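Succinyl-CoA ligase (ADP-forming) subunit alpha (Methanosaeta concilii, PDB 6HXI) pairs a CoA-ligase family region with a region related to the citrate synthase C-terminal domain, and binds coenzyme A. Local coordinates at residues B[499-509]-B[537-547]. Residues are numbered along the deposited sequence; the frame is centred on the assembly and turned at random.
Sequences DKRVQLLISYA and ILNVDGCIGIL
Leu505 enters a hole formed by Val540, Cys543, Ile544 and Leu547, one knob-into-hole contact in a nearly parallel helix pair whose short axes approach to 9.2 Å at 19°. Its CD1 rests 3.8 Å from Ile544 CG1. With SG anti to the backbone N (chi1 -161°), Cys543 in the conformer described is turned toward the facing helix, against Leu505 and Ile506, while Ala509 CB meets Leu547 CD2 at 3.6 Å. Where the helices begin, Val502 CG2 presses on backbone, 3.4 Å from Val540 N; here the CA atoms of Val502 and Val540 are 5.1 Å apart.

Polar groups fringe this apolar seam. Val540 CG2 lies over one face of the Arg501 guanidinium, nearer the edge of the group than its centre, and also touches the Asp499 carboxylate. The residue just before each helix caps it: Asp499 OD1 accepts from Arg501 N at 2.8 Å in a bent bond (135°), and Asn539 OD1 from Gly542 N at 3.0 Å in a fairly straight one (163°). Helix 399-412 covers Leu505 and Leu547 through Phe404. The pair is part of the mostly helical region related to the citrate synthase C-terminal domain, with the Asn539 side chain about 7 Å from a bound coenzyme A at nearest atoms.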
loop_
_atom_site.group_PDB
_atom_site.type_symbol
_atom_site.label_atom_id
_atom_site.label_comp_id
_atom_site.label_asym_id
_atom_site.label_seq_id
_atom_site.Cartn_x
_atom_site.Cartn_y
_atom_site.Cartn_z
ATOM N N ASP B 499 5.872 6.694 -32.281
ATOM C CA ASP B 499 6.276 6.831 -30.874
ATOM C C ASP B 499 7.744 6.355 -30.797
ATOM O O ASP B 499 8.062 5.244 -31.242
ATOM C CB ASP B 499 5.389 6.002 -29.929
ATOM C CG ASP B 499 5.743 6.119 -28.449
ATOM O OD1 ASP B 499 6.920 6.386 -28.138
ATOM O OD2 ASP B 499 4.847 5.911 -27.601
ATOM N N LYS B 500 8.640 7.220 -30.284
ATOM C CA LYS B 500 10.061 6.883 -30.188
ATOM C C LYS B 500 10.335 5.677 -29.267
ATOM O O LYS B 500 11.177 4.852 -29.617
ATOM C CB LYS B 500 10.917 8.094 -29.795
ATOM C CG LYS B 500 12.209 8.185 -30.619
ATOM C CD LYS B 500 12.008 8.894 -31.972
ATOM C CE LYS B 500 13.237 9.680 -32.360
ATOM N NZ LYS B 500 12.913 10.847 -33.231
ATOM N N ARG B 501 9.585 5.559 -28.142
ATOM C CA ARG B 501 9.705 4.478 -27.158
ATOM C C ARG B 501 9.579 3.114 -27.836
ATOM O O ARG B 501 10.354 2.208 -27.519
ATOM C CB ARG B 501 8.648 4.604 -26.052
ATOM C CG ARG B 501 8.647 5.922 -25.275
ATOM C CD ARG B 501 7.826 5.847 -23.983
ATOM N NE ARG B 501 6.378 6.002 -24.181
ATOM C CZ ARG B 501 5.458 5.622 -23.290
ATOM N NH1 ARG B 501 5.824 5.057 -22.141
ATOM N NH2 ARG B 501 4.167 5.772 -23.555
ATOM N N VAL B 502 8.633 2.992 -28.796
ATOM C CA VAL B 502 8.317 1.798 -29.591
ATOM C C VAL B 502 9.426 1.522 -30.529
ATOM O O VAL B 502 9.852 0.378 -30.651
ATOM C CB VAL B 502 6.968 1.956 -30.369
ATOM C CG1 VAL B 502 6.762 0.858 -31.410
ATOM C CG2 VAL B 502 5.775 2.040 -29.433
ATOM N N GLN B 503 9.868 2.544 -31.249
ATOM C CA GLN B 503 10.882 2.367 -32.272
ATOM C C GLN B 503 12.213 1.959 -31.685
ATOM O O GLN B 503 12.867 1.091 -32.249
ATOM C CB GLN B 503 10.991 3.595 -33.190
ATOM C CG GLN B 503 11.538 3.300 -34.606
ATOM C CD GLN B 503 10.971 2.067 -35.294
ATOM O OE1 GLN B 503 9.799 2.024 -35.727
ATOM N NE2 GLN B 503 11.815 1.042 -35.423
ATOM N N LEU B 504 12.564 2.520 -30.518
ATOM C CA LEU B 504 13.779 2.155 -29.786
ATOM C C LEU B 504 13.757 0.651 -29.411
ATOM O O LEU B 504 14.745 -0.032 -29.627
ATOM C CB LEU B 504 13.932 3.036 -28.530
ATOM C CG LEU B 504 14.442 4.464 -28.816
ATOM C CD1 LEU B 504 13.761 5.514 -27.893
ATOM C CD2 LEU B 504 15.968 4.530 -28.736
ATOM N N LEU B 505 12.597 0.146 -28.946
ATOM C CA LEU B 505 12.373 -1.258 -28.552
ATOM C C LEU B 505 12.392 -2.201 -29.724
ATOM O O LEU B 505 13.095 -3.208 -29.694
ATOM C CB LEU B 505 11.074 -1.408 -27.752
ATOM C CG LEU B 505 11.041 -0.853 -26.352
ATOM C CD1 LEU B 505 9.632 -0.726 -25.860
ATOM C CD2 LEU B 505 11.865 -1.702 -25.377
ATOM N N ILE B 506 11.669 -1.866 -30.777
ATOM C CA ILE B 506 11.644 -2.662 -31.995
ATOM C C ILE B 506 12.997 -2.673 -32.714
ATOM O O ILE B 506 13.393 -3.738 -33.232
ATOM C CB ILE B 506 10.513 -2.174 -32.928
ATOM C CG1 ILE B 506 9.130 -2.594 -32.392
ATOM C CG2 ILE B 506 10.765 -2.631 -34.375
ATOM C CD1 ILE B 506 7.925 -2.292 -33.408
ATOM N N SER B 507 13.684 -1.514 -32.812
ATOM C CA SER B 507 14.972 -1.497 -33.531
ATOM C C SER B 507 16.009 -2.401 -32.810
ATOM O O SER B 507 16.642 -3.250 -33.436
ATOM C CB SER B 507 15.469 -0.073 -33.806
ATOM O OG SER B 507 15.518 0.736 -32.641
ATOM N N TYR B 508 16.045 -2.322 -31.491
ATOM C CA TYR B 508 16.897 -3.200 -30.692
ATOM C C TYR B 508 16.600 -4.721 -30.910
ATOM O O TYR B 508 17.534 -5.494 -31.063
ATOM C CB TYR B 508 16.826 -2.800 -29.198
ATOM C CG TYR B 508 17.734 -3.637 -28.319
ATOM C CD1 TYR B 508 19.067 -3.281 -28.127
ATOM C CD2 TYR B 508 17.312 -4.864 -27.814
ATOM C CE1 TYR B 508 19.945 -4.106 -27.427
ATOM C CE2 TYR B 508 18.180 -5.695 -27.098
ATOM C CZ TYR B 508 19.483 -5.293 -26.878
ATOM O OH TYR B 508 20.343 -6.097 -26.191
ATOM N N ALA B 509 15.343 -5.149 -30.858
ATOM C CA ALA B 509 14.976 -6.559 -31.022
ATOM C C ALA B 509 15.274 -7.058 -32.412
ATOM O O ALA B 509 15.831 -8.150 -32.573
ATOM C CB ALA B 509 13.513 -6.762 -30.677
ATOM N N ILE B 537 -1.352 2.132 -34.200
ATOM C CA ILE B 537 0.013 1.621 -34.253
ATOM C C ILE B 537 0.219 0.707 -33.082
ATOM O O ILE B 537 -0.572 0.706 -32.139
ATOM C CB ILE B 537 1.102 2.765 -34.337
ATOM C CG1 ILE B 537 0.983 3.788 -33.172
ATOM C CG2 ILE B 537 1.046 3.487 -35.685
ATOM C CD1 ILE B 537 2.338 4.373 -32.646
ATOM N N LEU B 538 1.288 -0.065 -33.135
ATOM C CA LEU B 538 1.691 -0.929 -32.045
ATOM C C LEU B 538 2.273 0.046 -31.015
ATOM O O LEU B 538 3.213 0.779 -31.326
ATOM C CB LEU B 538 2.750 -1.900 -32.576
ATOM C CG LEU B 538 3.039 -3.154 -31.787
ATOM C CD1 LEU B 538 1.757 -4.007 -31.536
ATOM C CD2 LEU B 538 4.128 -3.957 -32.486
ATOM N N ASN B 539 1.600 0.181 -29.868
ATOM C CA ASN B 539 2.020 1.093 -28.819
ATOM C C ASN B 539 3.146 0.455 -27.931
ATOM O O ASN B 539 3.545 -0.690 -28.173
ATOM C CB ASN B 539 0.799 1.589 -28.012
ATOM C CG ASN B 539 0.101 0.553 -27.161
ATOM O OD1 ASN B 539 0.712 -0.304 -26.538
ATOM N ND2 ASN B 539 -1.205 0.653 -27.056
ATOM N N VAL B 540 3.658 1.214 -26.935
ATOM C CA VAL B 540 4.757 0.809 -26.036
ATOM C C VAL B 540 4.405 -0.451 -25.256
ATOM O O VAL B 540 5.247 -1.347 -25.179
ATOM C CB VAL B 540 5.273 1.959 -25.100
ATOM C CG1 VAL B 540 6.565 1.570 -24.401
ATOM C CG2 VAL B 540 5.530 3.215 -25.908
ATOM N N ASP B 541 3.183 -0.511 -24.674
ATOM C CA ASP B 541 2.720 -1.654 -23.905
ATOM C C ASP B 541 2.645 -2.927 -24.735
ATOM O O ASP B 541 3.075 -3.971 -24.262
ATOM C CB ASP B 541 1.392 -1.360 -23.183
ATOM C CG ASP B 541 1.553 -0.386 -22.022
ATOM O OD1 ASP B 541 2.528 0.399 -22.035
ATOM O OD2 ASP B 541 0.699 -0.401 -21.111
ATOM N N GLY B 542 2.168 -2.811 -25.969
ATOM C CA GLY B 542 2.102 -3.925 -26.907
ATOM C C GLY B 542 3.470 -4.445 -27.244
ATOM O O GLY B 542 3.718 -5.652 -27.183
ATOM N N CYS B 543 4.365 -3.513 -27.555
ATOM C CA CYS B 543 5.747 -3.752 -27.903
ATOM C C CYS B 543 6.492 -4.546 -26.807
ATOM O O CYS B 543 7.190 -5.495 -27.132
ATOM C CB CYS B 543 6.435 -2.426 -28.194
ATOM S SG CYS B 543 7.951 -2.592 -29.151
ATOM N N ILE B 544 6.303 -4.188 -25.521
ATOM C CA ILE B 544 6.963 -4.846 -24.389
ATOM C C ILE B 544 6.454 -6.279 -24.218
ATOM O O ILE B 544 7.279 -7.182 -24.143
ATOM C CB ILE B 544 6.886 -4.001 -23.084
ATOM C CG1 ILE B 544 7.688 -2.682 -23.234
ATOM C CG2 ILE B 544 7.323 -4.787 -21.824
ATOM C CD1 ILE B 544 7.188 -1.605 -22.281
ATOM N N GLY B 545 5.127 -6.465 -24.160
ATOM C CA GLY B 545 4.524 -7.782 -24.010
ATOM C C GLY B 545 4.928 -8.761 -25.105
ATOM O O GLY B 545 5.353 -9.879 -24.819
ATOM N N ILE B 546 4.852 -8.323 -26.364
ATOM C CA ILE B 546 5.178 -9.140 -27.515
ATOM C C ILE B 546 6.675 -9.458 -27.555
ATOM O O ILE B 546 7.043 -10.621 -27.755
ATOM C CB ILE B 546 4.664 -8.448 -28.816
ATOM C CG1 ILE B 546 3.130 -8.509 -28.897
ATOM C CG2 ILE B 546 5.358 -8.997 -30.086
ATOM C CD1 ILE B 546 2.464 -7.273 -29.634
ATOM N N LEU B 547 7.544 -8.437 -27.371
ATOM C CA LEU B 547 8.989 -8.689 -27.431
ATOM C C LEU B 547 9.473 -9.526 -26.272
ATOM O O LEU B 547 10.455 -10.241 -26.405
ATOM C CB LEU B 547 9.802 -7.395 -27.573
ATOM C CG LEU B 547 9.604 -6.656 -28.897
ATOM C CD1 LEU B 547 10.326 -5.345 -28.880
ATOM C CD2 LEU B 547 10.043 -7.491 -30.045
#